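PDB 3O9Z: lipopolysaccharide biosynthesis protein wbpB from Thermus thermophilus, which probably catalyses an NAD-dependent sugar oxidation in the biosynthesis of 2,3-diacetamido-2,3-dideoxy-D-mannuronic acid, with 2-oxoglutarate bound beside the cofactor. Local coordinates for residues 20-25 with 268-273; 74-79 with 90-95; 100-105 with 264-269. All coordinates share one frame; numbering follows the deposited sequence.

Contact 1 of 3, residues 20-25 with 268-273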
loop_
_atom_site.group_PDB
_atom_site.type_symbol
_atom_site.label_atom_id
_atom_site.label_comp_id
_atom_site.label_asym_id
_atom_site.label_seq_id
_atom_site.Cartn_x
_atom_site.Cartn_y
_atom_site.Cartn_z
ATOM N N LEU A 20 -3.084 0.864 23.677
ATOM C CA LEU A 20 -2.797 2.226 24.129
ATOM C C LEU A 20 -3.413 2.433 25.483
ATOM O O LEU A 20 -2.740 2.983 26.365
ATOM C CB LEU A 20 -3.421 3.247 23.181
ATOM C CG LEU A 20 -2.794 3.304 21.794
ATOM C CD1 LEU A 20 -3.497 4.328 20.864
ATOM C CD2 LEU A 20 -1.286 3.582 21.826
ATOM N N LYS A 21 -4.654 1.982 25.667
ATOM C CA LYS A 21 -5.302 2.071 26.971
ATOM C C LYS A 21 -4.506 1.262 28.018
ATOM O O LYS A 21 -4.295 1.742 29.150
ATOM C CB LYS A 21 -6.773 1.663 26.857
ATOM C CG LYS A 21 -7.544 1.623 28.167
ATOM C CD LYS A 21 -8.736 0.700 28.007
ATOM C CE LYS A 21 -10.015 1.481 28.148
ATOM N NZ LYS A 21 -10.541 1.244 29.519
ATOM N N ALA A 22 -4.023 0.066 27.676
ATOM C CA ALA A 22 -3.285 -0.754 28.651
ATOM C C ALA A 22 -1.968 -0.091 29.060
ATOM O O ALA A 22 -1.579 -0.105 30.234
ATOM C CB ALA A 22 -2.977 -2.157 28.070
ATOM N N ILE A 23 -1.214 0.405 28.090
ATOM C CA ILE A 23 0.052 1.064 28.393
ATOM C C ILE A 23 -0.190 2.242 29.319
ATOM O O ILE A 23 0.557 2.427 30.280
ATOM C CB ILE A 23 0.739 1.540 27.094
ATOM C CG1 ILE A 23 1.211 0.328 26.297
ATOM C CG2 ILE A 23 1.943 2.471 27.393
ATOM C CD1 ILE A 23 1.635 0.639 24.859
ATOM N N LYS A 24 -1.199 3.046 29.006
ATOM C CA LYS A 24 -1.642 4.132 29.881
ATOM C C LYS A 24 -1.878 3.605 31.305
ATOM O O LYS A 24 -1.215 4.034 32.267
ATOM C CB LYS A 24 -2.921 4.741 29.304
ATOM C CG LYS A 24 -3.696 5.657 30.222
ATOM C CD LYS A 24 -3.420 7.080 29.805
ATOM C CE LYS A 24 -1.936 7.279 29.537
ATOM N NZ LYS A 24 -1.749 8.168 28.361
ATOM N N GLU A 25 -2.824 2.672 31.415
ATOM C CA GLU A 25 -3.337 2.202 32.697
ATOM C C GLU A 25 -2.262 1.483 33.519
ATOM O O GLU A 25 -2.335 1.473 34.738
ATOM C CB GLU A 25 -4.606 1.350 32.499
ATOM C CG GLU A 25 -5.753 2.152 31.907
ATOM C CD GLU A 25 -7.088 1.429 31.813
ATOM O OE1 GLU A 25 -7.129 0.177 31.775
ATOM O OE2 GLU A 25 -8.115 2.130 31.696
ATOM N N GLU A 268 -5.286 -6.052 32.156
ATOM C CA GLU A 268 -4.862 -7.148 33.021
ATOM C C GLU A 268 -3.779 -8.090 32.484
ATOM O O GLU A 268 -2.857 -8.443 33.200
ATOM C CB GLU A 268 -6.098 -7.913 33.501
ATOM C CG GLU A 268 -5.759 -9.104 34.399
ATOM C CD GLU A 268 -5.189 -8.709 35.742
ATOM O OE1 GLU A 268 -5.397 -7.548 36.185
ATOM O OE2 GLU A 268 -4.563 -9.606 36.351
ATOM N N VAL A 269 -3.791 -8.463 31.199
ATOM C CA VAL A 269 -2.645 -9.124 30.624
ATOM C C VAL A 269 -1.354 -8.310 30.794
ATOM O O VAL A 269 -0.295 -8.870 31.004
ATOM C CB VAL A 269 -2.952 -9.449 29.140
ATOM C CG1 VAL A 269 -1.783 -10.098 28.453
ATOM C CG2 VAL A 269 -4.179 -10.373 29.107
ATOM N N TYR A 270 -1.430 -7.000 30.550
ATOM C CA TYR A 270 -0.218 -6.173 30.574
ATOM C C TYR A 270 0.354 -6.162 31.986
ATOM O O TYR A 270 1.542 -6.370 32.207
ATOM C CB TYR A 270 -0.558 -4.732 30.165
ATOM C CG TYR A 270 -0.290 -4.422 28.713
ATOM C CD1 TYR A 270 0.724 -3.541 28.364
ATOM C CD2 TYR A 270 -1.065 -4.975 27.705
ATOM C CE1 TYR A 270 0.989 -3.249 27.028
ATOM C CE2 TYR A 270 -0.821 -4.687 26.383
ATOM C CZ TYR A 270 0.196 -3.829 26.051
ATOM O OH TYR A 270 0.510 -3.560 24.747
ATOM N N ARG A 271 -0.554 -5.973 32.928
ATOM C CA ARG A 271 -0.130 -6.029 34.330
ATOM C C ARG A 271 0.560 -7.340 34.717
ATOM O O ARG A 271 1.628 -7.352 35.338
ATOM C CB ARG A 271 -1.333 -5.776 35.225
ATOM C CG ARG A 271 -0.933 -5.712 36.692
ATOM C CD ARG A 271 -2.117 -5.850 37.647
ATOM N NE ARG A 271 -2.643 -7.217 37.693
ATOM C CZ ARG A 271 -2.068 -8.234 38.333
ATOM N NH1 ARG A 271 -0.913 -8.067 38.968
ATOM N NH2 ARG A 271 -2.635 -9.435 38.327
ATOM N N LYS A 272 -0.050 -8.462 34.358
ATOM C CA LYS A 272 0.571 -9.742 34.685
ATOM C C LYS A 272 1.931 -9.879 34.045
ATOM O O LYS A 272 2.852 -10.408 34.642
ATOM C CB LYS A 272 -0.331 -10.889 34.201
ATOM C CG LYS A 272 -1.635 -10.972 34.996
ATOM C CD LYS A 272 -2.343 -12.310 34.801
ATOM C CE LYS A 272 -1.426 -13.512 35.018
ATOM N NZ LYS A 272 -1.473 -14.029 36.425
ATOM N N THR A 273 2.074 -9.366 32.828
ATOM C CA THR A 273 3.310 -9.528 32.092
ATOM C C THR A 273 4.388 -8.770 32.863
ATOM O O THR A 273 5.498 -9.251 33.046
ATOM C CB THR A 273 3.132 -9.012 30.645
ATOM O OG1 THR A 273 2.044 -9.766 30.054
ATOM C CG2 THR A 273 4.397 -9.239 29.834
#
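Ala22 presses its methyl group onto one face of the Tyr270 ring, and this CH-pi contact is the tight part of the meeting between helices 16-25 and 266-274. Ala22 CB stands 3.6 Å from the ring centroid, 19° off the ring normal, and its closest ring atom is Tyr270 CD2 at 3.4 Å. A methyl suits the place because the helix backbones come near here: Ala22 CA and Tyr270 CA are 6.5 Å apart, which leaves room for one flat ring laid against one small side chain. Ile23 adds a second, more slanting touch through CG1, 3.7 Å from Tyr270 CE1. Its CG1 branch stands anti to the carbonyl carbon (chi1 -69°), which leaves that branch, and not CG2, to meet the ring. Helix 16-25 follows the first strand, 5-9, of the Rossmann fold, so the contact fastens a helix from late in the chain onto the nucleotide-binding domain. Tyrosine combines a broad apolar face for Ala22 with a hydroxyl that hydrogen-bonds to His19 ND1 and Ser77 OG, two bonds that hold the far end of the ring in place. The solvent side is built differently, with salt bridges that run along each helix. Arg271 grips Glu268 side-on, NE to OE1 and NH2 to OE2, the latter at 2.8 Å between Arg271 NH2 and Glu268 OE2. On the other helix, Lys21 NZ makes a weak salt bridge to Glu25 OE2, while a hydrogen bond between Glu25 OE1 and Thr267 OG1 provides a polar link from helix to helix.

Contact 2 of 3, residues 74-79 with 90-95. With NAD (nicotinamide-adenine-dinucleotide), chain E.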
loop_
_atom_site.group_PDB
_atom_site.type_symbol
_atom_site.label_atom_id
_atom_site.label_comp_id
_atom_site.label_asym_id
_atom_site.label_seq_id
_atom_site.Cartn_x
_atom_site.Cartn_y
_atom_site.Cartn_z
ATOM N N ASP A 74 11.921 -0.913 26.849
ATOM C CA ASP A 74 11.814 -2.162 27.646
ATOM C C ASP A 74 11.029 -3.263 26.924
ATOM O O ASP A 74 11.387 -4.449 27.014
ATOM C CB ASP A 74 11.120 -1.814 28.955
ATOM C CG ASP A 74 11.940 -0.844 29.787
ATOM O OD1 ASP A 74 13.152 -1.097 29.971
ATOM O OD2 ASP A 74 11.348 0.158 30.246
ATOM N N TYR A 75 10.014 -2.868 26.146
ATOM C CA TYR A 75 9.063 -3.802 25.558
ATOM C C TYR A 75 8.671 -3.308 24.150
ATOM O O TYR A 75 8.433 -2.095 23.934
ATOM C CB TYR A 75 7.776 -3.831 26.373
ATOM C CG TYR A 75 7.789 -4.941 27.400
ATOM C CD1 TYR A 75 7.304 -6.199 27.084
ATOM C CD2 TYR A 75 8.381 -4.744 28.630
ATOM C CE1 TYR A 75 7.327 -7.236 28.003
ATOM C CE2 TYR A 75 8.430 -5.770 29.549
ATOM C CZ TYR A 75 7.911 -6.998 29.228
ATOM O OH TYR A 75 7.963 -8.035 30.138
ATOM N N LEU A 76 8.631 -4.256 23.235
ATOM C CA LEU A 76 7.919 -4.034 21.966
ATOM C C LEU A 76 6.555 -4.708 22.113
ATOM O O LEU A 76 6.520 -5.946 22.175
ATOM C CB LEU A 76 8.732 -4.584 20.807
ATOM C CG LEU A 76 8.095 -4.255 19.448
ATOM C CD1 LEU A 76 8.066 -2.716 19.221
ATOM C CD2 LEU A 76 8.877 -4.939 18.405
ATOM N N SER A 77 5.456 -3.946 22.110
ATOM C CA SER A 77 4.113 -4.514 21.960
ATOM C C SER A 77 3.781 -4.682 20.483
ATOM O O SER A 77 4.030 -3.795 19.667
ATOM C CB SER A 77 3.062 -3.630 22.600
ATOM O OG SER A 77 3.184 -3.510 24.015
ATOM N N ILE A 78 3.169 -5.808 20.144
ATOM C CA ILE A 78 3.076 -6.195 18.739
ATOM C C ILE A 78 1.606 -6.484 18.418
ATOM O O ILE A 78 1.022 -7.463 18.874
ATOM C CB ILE A 78 3.970 -7.431 18.403
ATOM C CG1 ILE A 78 5.441 -7.004 18.546
ATOM C CG2 ILE A 78 3.712 -8.033 17.050
ATOM C CD1 ILE A 78 6.428 -8.214 18.611
ATOM N N ALA A 79 1.026 -5.598 17.611
ATOM C CA ALA A 79 -0.391 -5.722 17.176
ATOM C C ALA A 79 -0.479 -5.744 15.653
ATOM O O ALA A 79 -1.492 -5.284 15.081
ATOM C CB ALA A 79 -1.214 -4.617 17.791
ATOM N N ARG A 90 11.613 -11.150 16.737
ATOM C CA ARG A 90 13.085 -11.259 16.513
ATOM C C ARG A 90 13.661 -9.830 16.576
ATOM O O ARG A 90 14.777 -9.626 17.080
ATOM C CB ARG A 90 13.376 -11.851 15.141
ATOM C CG ARG A 90 12.976 -13.324 15.049
ATOM C CD ARG A 90 14.042 -14.271 15.463
ATOM N NE ARG A 90 15.294 -14.077 14.728
ATOM C CZ ARG A 90 15.700 -14.806 13.688
ATOM N NH1 ARG A 90 16.878 -14.546 13.135
ATOM N NH2 ARG A 90 15.001 -15.824 13.191
ATOM N N MET A 91 12.955 -8.818 16.067
ATOM C CA MET A 91 13.455 -7.443 16.099
ATOM C C MET A 91 13.547 -6.963 17.547
ATOM O O MET A 91 14.571 -6.356 17.948
ATOM C CB MET A 91 12.498 -6.550 15.296
ATOM C CG MET A 91 12.754 -5.027 15.410
ATOM S SD MET A 91 11.819 -4.055 14.125
ATOM C CE MET A 91 10.085 -4.313 14.542
ATOM N N ALA A 92 12.495 -7.149 18.347
ATOM C CA ALA A 92 12.495 -6.761 19.744
ATOM C C ALA A 92 13.772 -7.358 20.397
ATOM O O ALA A 92 14.553 -6.626 21.047
ATOM C CB ALA A 92 11.249 -7.268 20.469
ATOM N N LEU A 93 13.958 -8.650 20.214
ATOM C CA LEU A 93 15.042 -9.321 20.952
ATOM C C LEU A 93 16.387 -8.764 20.510
ATOM O O LEU A 93 17.332 -8.636 21.328
ATOM C CB LEU A 93 14.965 -10.852 20.835
ATOM C CG LEU A 93 13.679 -11.559 21.258
ATOM C CD1 LEU A 93 13.792 -13.061 21.049
ATOM C CD2 LEU A 93 13.276 -11.215 22.686
ATOM N N ARG A 94 16.608 -8.630 19.205
ATOM C CA ARG A 94 17.885 -8.085 18.751
ATOM C C ARG A 94 18.173 -6.671 19.190
ATOM O O ARG A 94 19.351 -6.309 19.294
ATOM C CB ARG A 94 18.186 -8.285 17.250
ATOM C CG ARG A 94 17.575 -7.227 16.294
ATOM C CD ARG A 94 17.999 -7.387 14.833
ATOM N NE ARG A 94 17.482 -8.628 14.236
ATOM C CZ ARG A 94 16.309 -8.724 13.598
ATOM N NH1 ARG A 94 15.917 -9.908 13.161
ATOM N NH2 ARG A 94 15.558 -7.655 13.368
ATOM N N LEU A 95 17.124 -5.906 19.472
ATOM C CA LEU A 95 17.177 -4.524 19.987
ATOM C C LEU A 95 17.318 -4.500 21.500
ATOM O O LEU A 95 17.450 -3.440 22.105
ATOM C CB LEU A 95 15.909 -3.723 19.616
ATOM C CG LEU A 95 15.759 -3.341 18.137
ATOM C CD1 LEU A 95 14.346 -2.850 17.865
ATOM C CD2 LEU A 95 16.714 -2.234 17.812
HETATM P PA NAD E . -6.016 -4.793 11.661
HETATM O O1A NAD E . -7.128 -3.925 12.118
HETATM O O2A NAD E . -5.933 -5.334 10.225
HETATM O O5B NAD E . -4.761 -3.897 12.002
HETATM C C5B NAD E . -3.531 -4.430 11.598
HETATM C C4B NAD E . -2.494 -3.281 11.581
HETATM O O4B NAD E . -1.156 -3.796 11.354
HETATM C C3B NAD E . -2.793 -2.366 10.361
HETATM O O3B NAD E . -2.967 -0.992 10.765
HETATM C C2B NAD E . -1.604 -2.583 9.409
HETATM O O2B NAD E . -1.250 -1.441 8.616
HETATM C C1B NAD E . -0.513 -2.853 10.488
HETATM N N9A NAD E . 0.676 -3.499 9.873
HETATM C C8A NAD E . 0.893 -4.196 8.724
HETATM N N7A NAD E . 2.178 -4.524 8.605
HETATM C C5A NAD E . 2.848 -3.953 9.659
HETATM C C6A NAD E . 4.227 -3.905 10.090
HETATM N N6A NAD E . 5.206 -4.485 9.328
HETATM N N1A NAD E . 4.392 -3.244 11.229
HETATM C C2A NAD E . 3.511 -2.645 12.019
HETATM N N3A NAD E . 2.213 -2.652 11.620
HETATM C C4A NAD E . 1.917 -3.317 10.497
HETATM O O3 NAD E . -5.933 -6.063 12.631
HETATM P PN NAD E . -6.251 -6.239 14.151
HETATM O O1N NAD E . -7.647 -6.842 14.292
HETATM O O2N NAD E . -5.921 -4.980 14.903
HETATM O O5D NAD E . -5.319 -7.469 14.567
HETATM C C5D NAD E . -4.024 -7.080 14.953
HETATM C C4D NAD E . -3.456 -8.258 15.765
HETATM O O4D NAD E . -4.221 -8.280 16.990
HETATM C C3D NAD E . -3.566 -9.646 15.117
HETATM O O3D NAD E . -2.430 -10.417 15.623
HETATM C C2D NAD E . -4.834 -10.194 15.792
HETATM O O2D NAD E . -4.823 -11.610 15.896
HETATM C C1D NAD E . -4.877 -9.547 17.182
HETATM N N1N NAD E . -6.231 -9.408 17.715
HETATM C C2N NAD E . -6.485 -9.806 18.943
HETATM C C3N NAD E . -7.716 -9.710 19.560
HETATM C C7N NAD E . -7.822 -10.278 20.916
HETATM O O7N NAD E . -6.825 -10.414 21.656
HETATM N N7N NAD E . -9.069 -10.498 21.317
HETATM C C4N NAD E . -8.754 -9.123 18.823
HETATM C C5N NAD E . -8.431 -8.631 17.558
HETATM C C6N NAD E . -7.161 -8.755 17.000
#
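Leu76 of strand 75-78 lies against Ala92 of helix 85-94, and the strand runs through the middle of the sheet toward the cofactor. At its start Asp74 accepts a bond from Arg5 N through OD2, a polar beginning that ties the chain to the neighbouring strand 5-9. Tyr75 follows with its side chain directed away from the helix. Leu76 then turns toward it and carries the contact: its CB is 3.7 Å from Ala92 CB, and Leu76 CD2 lies 3.9 Å from the same Ala92 CB. Alanine suits this point because the two backbones are only 5.8 Å apart, measured from Leu76 CA to Ala92 CA. With CG anti to the backbone N (chi1 -174°), Leu76 also carries CD2 to Met91, whose CE lies 4.1 Å from Leu76 CD2. The two chains cross at about a right angle, and a bend at chi3 (65°) brings the methionine methyl round to the leucine; Met91 was modelled in two conformers, so this looser touch may vary. Ser77 packs on Phe6 and Leu8 of strand 5-9. The strand ends with Ile78, and in the loop after it Ala79 O lies 3.1 Å from C5D of NAD, in keeping with the Rossmann fold, where the strands' C-terminal ends face the dinucleotide. Strand 75-78, helix 85-94 and strand 98-101 form a beta-alpha-beta unit. Helix 56-68 packs beside it through Phe59 on Leu76 and Leu63 on Leu95, helix 109-122 meets Arg90 and Leu93, and Arg90 and Arg94 form salt bridges with Glu64 of the second subunit.

Contact 3 of 3, residues 100-105 with 264-269. With NAD (nicotinamide-adenine-dinucleotide), chain E; AKG (2-oxoglutaric acid), chain F.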
loop_
_atom_site.group_PDB
_atom_site.type_symbol
_atom_site.label_atom_id
_atom_site.label_comp_id
_atom_site.label_asym_id
_atom_site.label_seq_id
_atom_site.Cartn_x
_atom_site.Cartn_y
_atom_site.Cartn_z
ATOM N N LEU A 100 5.825 -8.278 23.746
ATOM C CA LEU A 100 4.509 -8.664 24.176
ATOM C C LEU A 100 3.652 -8.662 22.929
ATOM O O LEU A 100 3.229 -7.596 22.454
ATOM C CB LEU A 100 3.887 -7.736 25.206
ATOM C CG LEU A 100 2.434 -8.014 25.655
ATOM C CD1 LEU A 100 2.165 -9.524 25.922
ATOM C CD2 LEU A 100 1.931 -7.137 26.795
ATOM N N SER A 101 3.386 -9.853 22.436
ATOM C CA SER A 101 2.721 -9.980 21.147
ATOM C C SER A 101 1.261 -10.377 21.303
ATOM O O SER A 101 0.896 -11.168 22.164
ATOM C CB SER A 101 3.404 -11.064 20.343
ATOM O OG SER A 101 2.850 -11.225 19.056
ATOM N N GLU A 102 0.420 -9.782 20.454
ATOM C CA GLU A 102 -0.933 -10.327 20.306
ATOM C C GLU A 102 -0.892 -11.810 19.998
ATOM O O GLU A 102 0.067 -12.339 19.423
ATOM C CB GLU A 102 -1.698 -9.561 19.218
ATOM C CG GLU A 102 -2.406 -8.333 19.756
ATOM C CD GLU A 102 -3.550 -8.654 20.700
ATOM O OE1 GLU A 102 -3.912 -9.882 20.771
ATOM O OE2 GLU A 102 -4.127 -7.746 21.327
ATOM N N LYS A 103 -2.037 -12.456 20.242
ATOM C CA LYS A 103 -2.257 -13.827 19.771
ATOM C C LYS A 103 -2.444 -13.865 18.254
ATOM O O LYS A 103 -2.809 -12.848 17.632
ATOM C CB LYS A 103 -3.425 -14.507 20.511
ATOM C CG LYS A 103 -4.703 -13.669 20.700
ATOM C CD LYS A 103 -5.373 -13.099 19.424
ATOM C CE LYS A 103 -5.873 -14.170 18.459
ATOM N NZ LYS A 103 -6.489 -13.408 17.288
ATOM N N PRO A 104 -2.159 -14.998 17.628
ATOM C CA PRO A 104 -1.357 -16.134 18.155
ATOM C C PRO A 104 0.059 -15.604 18.334
ATOM O O PRO A 104 0.512 -14.794 17.527
ATOM C CB PRO A 104 -1.396 -17.160 17.010
ATOM C CG PRO A 104 -1.519 -16.272 15.742
ATOM C CD PRO A 104 -2.440 -15.155 16.193
ATOM N N LEU A 105 0.782 -16.044 19.361
ATOM C CA LEU A 105 2.142 -15.526 19.581
ATOM C C LEU A 105 3.000 -15.605 18.317
ATOM O O LEU A 105 3.645 -14.603 17.934
ATOM C CB LEU A 105 2.774 -16.334 20.760
ATOM C CG LEU A 105 4.146 -15.845 21.286
ATOM C CD1 LEU A 105 4.087 -14.348 21.504
ATOM C CD2 LEU A 105 4.437 -16.566 22.619
ATOM N N ASP A 264 -12.533 -6.533 27.453
ATOM C CA ASP A 264 -12.189 -5.641 28.565
ATOM C C ASP A 264 -11.092 -6.173 29.486
ATOM O O ASP A 264 -11.150 -5.892 30.698
ATOM C CB ASP A 264 -13.428 -5.460 29.435
ATOM C CG ASP A 264 -14.004 -4.073 29.333
ATOM O OD1 ASP A 264 -13.639 -3.224 30.181
ATOM O OD2 ASP A 264 -14.810 -3.846 28.406
ATOM N N LEU A 265 -10.150 -6.952 28.951
ATOM C CA LEU A 265 -9.053 -7.608 29.713
ATOM C C LEU A 265 -7.588 -7.377 29.275
ATOM O O LEU A 265 -6.644 -7.977 29.802
ATOM C CB LEU A 265 -9.276 -9.129 29.690
ATOM C CG LEU A 265 -10.552 -9.598 30.347
ATOM C CD1 LEU A 265 -11.022 -10.972 29.820
ATOM C CD2 LEU A 265 -10.371 -9.629 31.854
ATOM N N HIS A 266 -7.337 -6.524 28.283
ATOM C CA HIS A 266 -5.959 -6.319 27.867
ATOM C C HIS A 266 -5.096 -5.679 28.967
ATOM O O HIS A 266 -3.911 -5.945 29.056
ATOM C CB HIS A 266 -5.895 -5.470 26.587
ATOM C CG HIS A 266 -6.032 -6.273 25.327
ATOM N ND1 HIS A 266 -7.110 -7.104 25.090
ATOM C CD2 HIS A 266 -5.204 -6.402 24.265
ATOM C CE1 HIS A 266 -6.956 -7.678 23.906
ATOM N NE2 HIS A 266 -5.817 -7.262 23.388
ATOM N N THR A 267 -5.701 -4.799 29.755
ATOM C CA THR A 267 -4.870 -4.113 30.750
ATOM C C THR A 267 -4.392 -5.131 31.798
ATOM O O THR A 267 -3.220 -5.161 32.176
ATOM C CB THR A 267 -5.661 -2.984 31.408
ATOM O OG1 THR A 267 -5.910 -1.961 30.427
ATOM C CG2 THR A 267 -4.879 -2.416 32.599
ATOM N N GLU A 268 -5.286 -6.052 32.156
ATOM C CA GLU A 268 -4.862 -7.148 33.021
ATOM C C GLU A 268 -3.779 -8.090 32.484
ATOM O O GLU A 268 -2.857 -8.443 33.200
ATOM C CB GLU A 268 -6.098 -7.913 33.501
ATOM C CG GLU A 268 -5.759 -9.104 34.399
ATOM C CD GLU A 268 -5.189 -8.709 35.742
ATOM O OE1 GLU A 268 -5.397 -7.548 36.185
ATOM O OE2 GLU A 268 -4.563 -9.606 36.351
ATOM N N VAL A 269 -3.791 -8.463 31.199
ATOM C CA VAL A 269 -2.645 -9.124 30.624
ATOM C C VAL A 269 -1.354 -8.310 30.794
ATOM O O VAL A 269 -0.295 -8.870 31.004
ATOM C CB VAL A 269 -2.952 -9.449 29.140
ATOM C CG1 VAL A 269 -1.783 -10.098 28.453
ATOM C CG2 VAL A 269 -4.179 -10.373 29.107
HETATM P PA NAD E . -6.016 -4.793 11.661
HETATM O O1A NAD E . -7.128 -3.925 12.118
HETATM O O2A NAD E . -5.933 -5.334 10.225
HETATM O O5B NAD E . -4.761 -3.897 12.002
HETATM C C5B NAD E . -3.531 -4.430 11.598
HETATM C C4B NAD E . -2.494 -3.281 11.581
HETATM O O4B NAD E . -1.156 -3.796 11.354
HETATM C C3B NAD E . -2.793 -2.366 10.361
HETATM O O3B NAD E . -2.967 -0.992 10.765
HETATM C C2B NAD E . -1.604 -2.583 9.409
HETATM O O2B NAD E . -1.250 -1.441 8.616
HETATM C C1B NAD E . -0.513 -2.853 10.488
HETATM N N9A NAD E . 0.676 -3.499 9.873
HETATM C C8A NAD E . 0.893 -4.196 8.724
HETATM N N7A NAD E . 2.178 -4.524 8.605
HETATM C C5A NAD E . 2.848 -3.953 9.659
HETATM C C6A NAD E . 4.227 -3.905 10.090
HETATM N N6A NAD E . 5.206 -4.485 9.328
HETATM N N1A NAD E . 4.392 -3.244 11.229
HETATM C C2A NAD E . 3.511 -2.645 12.019
HETATM N N3A NAD E . 2.213 -2.652 11.620
HETATM C C4A NAD E . 1.917 -3.317 10.497
HETATM O O3 NAD E . -5.933 -6.063 12.631
HETATM P PN NAD E . -6.251 -6.239 14.151
HETATM O O1N NAD E . -7.647 -6.842 14.292
HETATM O O2N NAD E . -5.921 -4.980 14.903
HETATM O O5D NAD E . -5.319 -7.469 14.567
HETATM C C5D NAD E . -4.024 -7.080 14.953
HETATM C C4D NAD E . -3.456 -8.258 15.765
HETATM O O4D NAD E . -4.221 -8.280 16.990
HETATM C C3D NAD E . -3.566 -9.646 15.117
HETATM O O3D NAD E . -2.430 -10.417 15.623
HETATM C C2D NAD E . -4.834 -10.194 15.792
HETATM O O2D NAD E . -4.823 -11.610 15.896
HETATM C C1D NAD E . -4.877 -9.547 17.182
HETATM N N1N NAD E . -6.231 -9.408 17.715
HETATM C C2N NAD E . -6.485 -9.806 18.943
HETATM C C3N NAD E . -7.716 -9.710 19.560
HETATM C C7N NAD E . -7.822 -10.278 20.916
HETATM O O7N NAD E . -6.825 -10.414 21.656
HETATM N N7N NAD E . -9.069 -10.498 21.317
HETATM C C4N NAD E . -8.754 -9.123 18.823
HETATM C C5N NAD E . -8.431 -8.631 17.558
HETATM C C6N NAD E . -7.161 -8.755 17.000
HETATM C C1 AKG F . -9.661 -11.584 16.565
HETATM O O1 AKG F . -10.610 -11.074 15.913
HETATM O O2 AKG F . -8.523 -11.676 16.091
HETATM C C2 AKG F . -9.797 -11.990 17.947
HETATM O O5 AKG F . -8.822 -12.469 18.521
HETATM C C3 AKG F . -11.117 -11.857 18.659
HETATM C C4 AKG F . -11.844 -13.196 18.542
HETATM C C5 AKG F . -13.268 -13.161 19.060
HETATM O O3 AKG F . -14.019 -12.226 18.721
HETATM O O4 AKG F . -13.660 -14.057 19.812
#
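Glu102 and His266 meet through their side chains alone, for their CA atoms stay 9.9 Å apart where the end of strand 98-101 faces the start of helix 266-274. The bridge is a hydrogen bond from His266 NE2 to Glu102 OE2, 2.7 Å long with an N-H...O angle of 152°. The carboxylate oxygen offers its syn lone pair and lies in the plane of the imidazole, at its edge, although the two groups' planes are turned 43° from each other. A fold at chi2 of Glu102 (-67°) sends the carboxylate across to the histidine while CG rests 3.3 Å from O4D of the NAD ribose. OE2 also bonds to His19 NE2, so one buried oxygen is held by two histidines; OE1 is met by Lys103 N at 3.2 Å, on its anti side. The residues after strand 98-101 lie at the C-terminal ends of the parallel strands of the Rossmann sheet, where the nicotinamide half of NAD lies. Glu102, Lys103 and Pro104, with a cis peptide before the proline, fit the Glu-Lys-Pro motif of Gfo/Idh/MocA oxidoreductases. With an alanine replacing Glu102, His266 NE2 and His19 NE2 would probably lose their shared acceptor, and the imidazole of His266 would be less firmly held beside the cofactor. Lys103, with a long chain ending in a nitrogen that can give several hydrogen bonds, suits the place between the two ligands: its NZ bonds to NAD O2D at 2.8 Å and to O5 of 2-oxoglutarate at the same 2.8 Å, with Asn183 O as a further partner. The rings of His266 and His19 also meet edge to face.

How the contacts relate
Contacts 1 and 3 share helix 266-274, their centres about 8 Å apart: His266 at its start faces the cofactor pocket, while Tyr270, one turn on, packs on helix 16-25. Leu100 joins them, its CD2 lying 3.7 Å from Tyr270 CE2. Contact 2 sits about 15 Å from contact 3 between centres, but their strands are sheet neighbours, with Glu102 N 2.9 Å from Ile78 O. Tyr270 OH also reaches Ser77 OG at 2.8 Å, tying contact 1 to contact 2. Contacts 2 and 3 both touch NAD, and contact 3 also touches 2-oxoglutarate; in contact 1, the Tyr270 side chain lies about 10 Å from NAD.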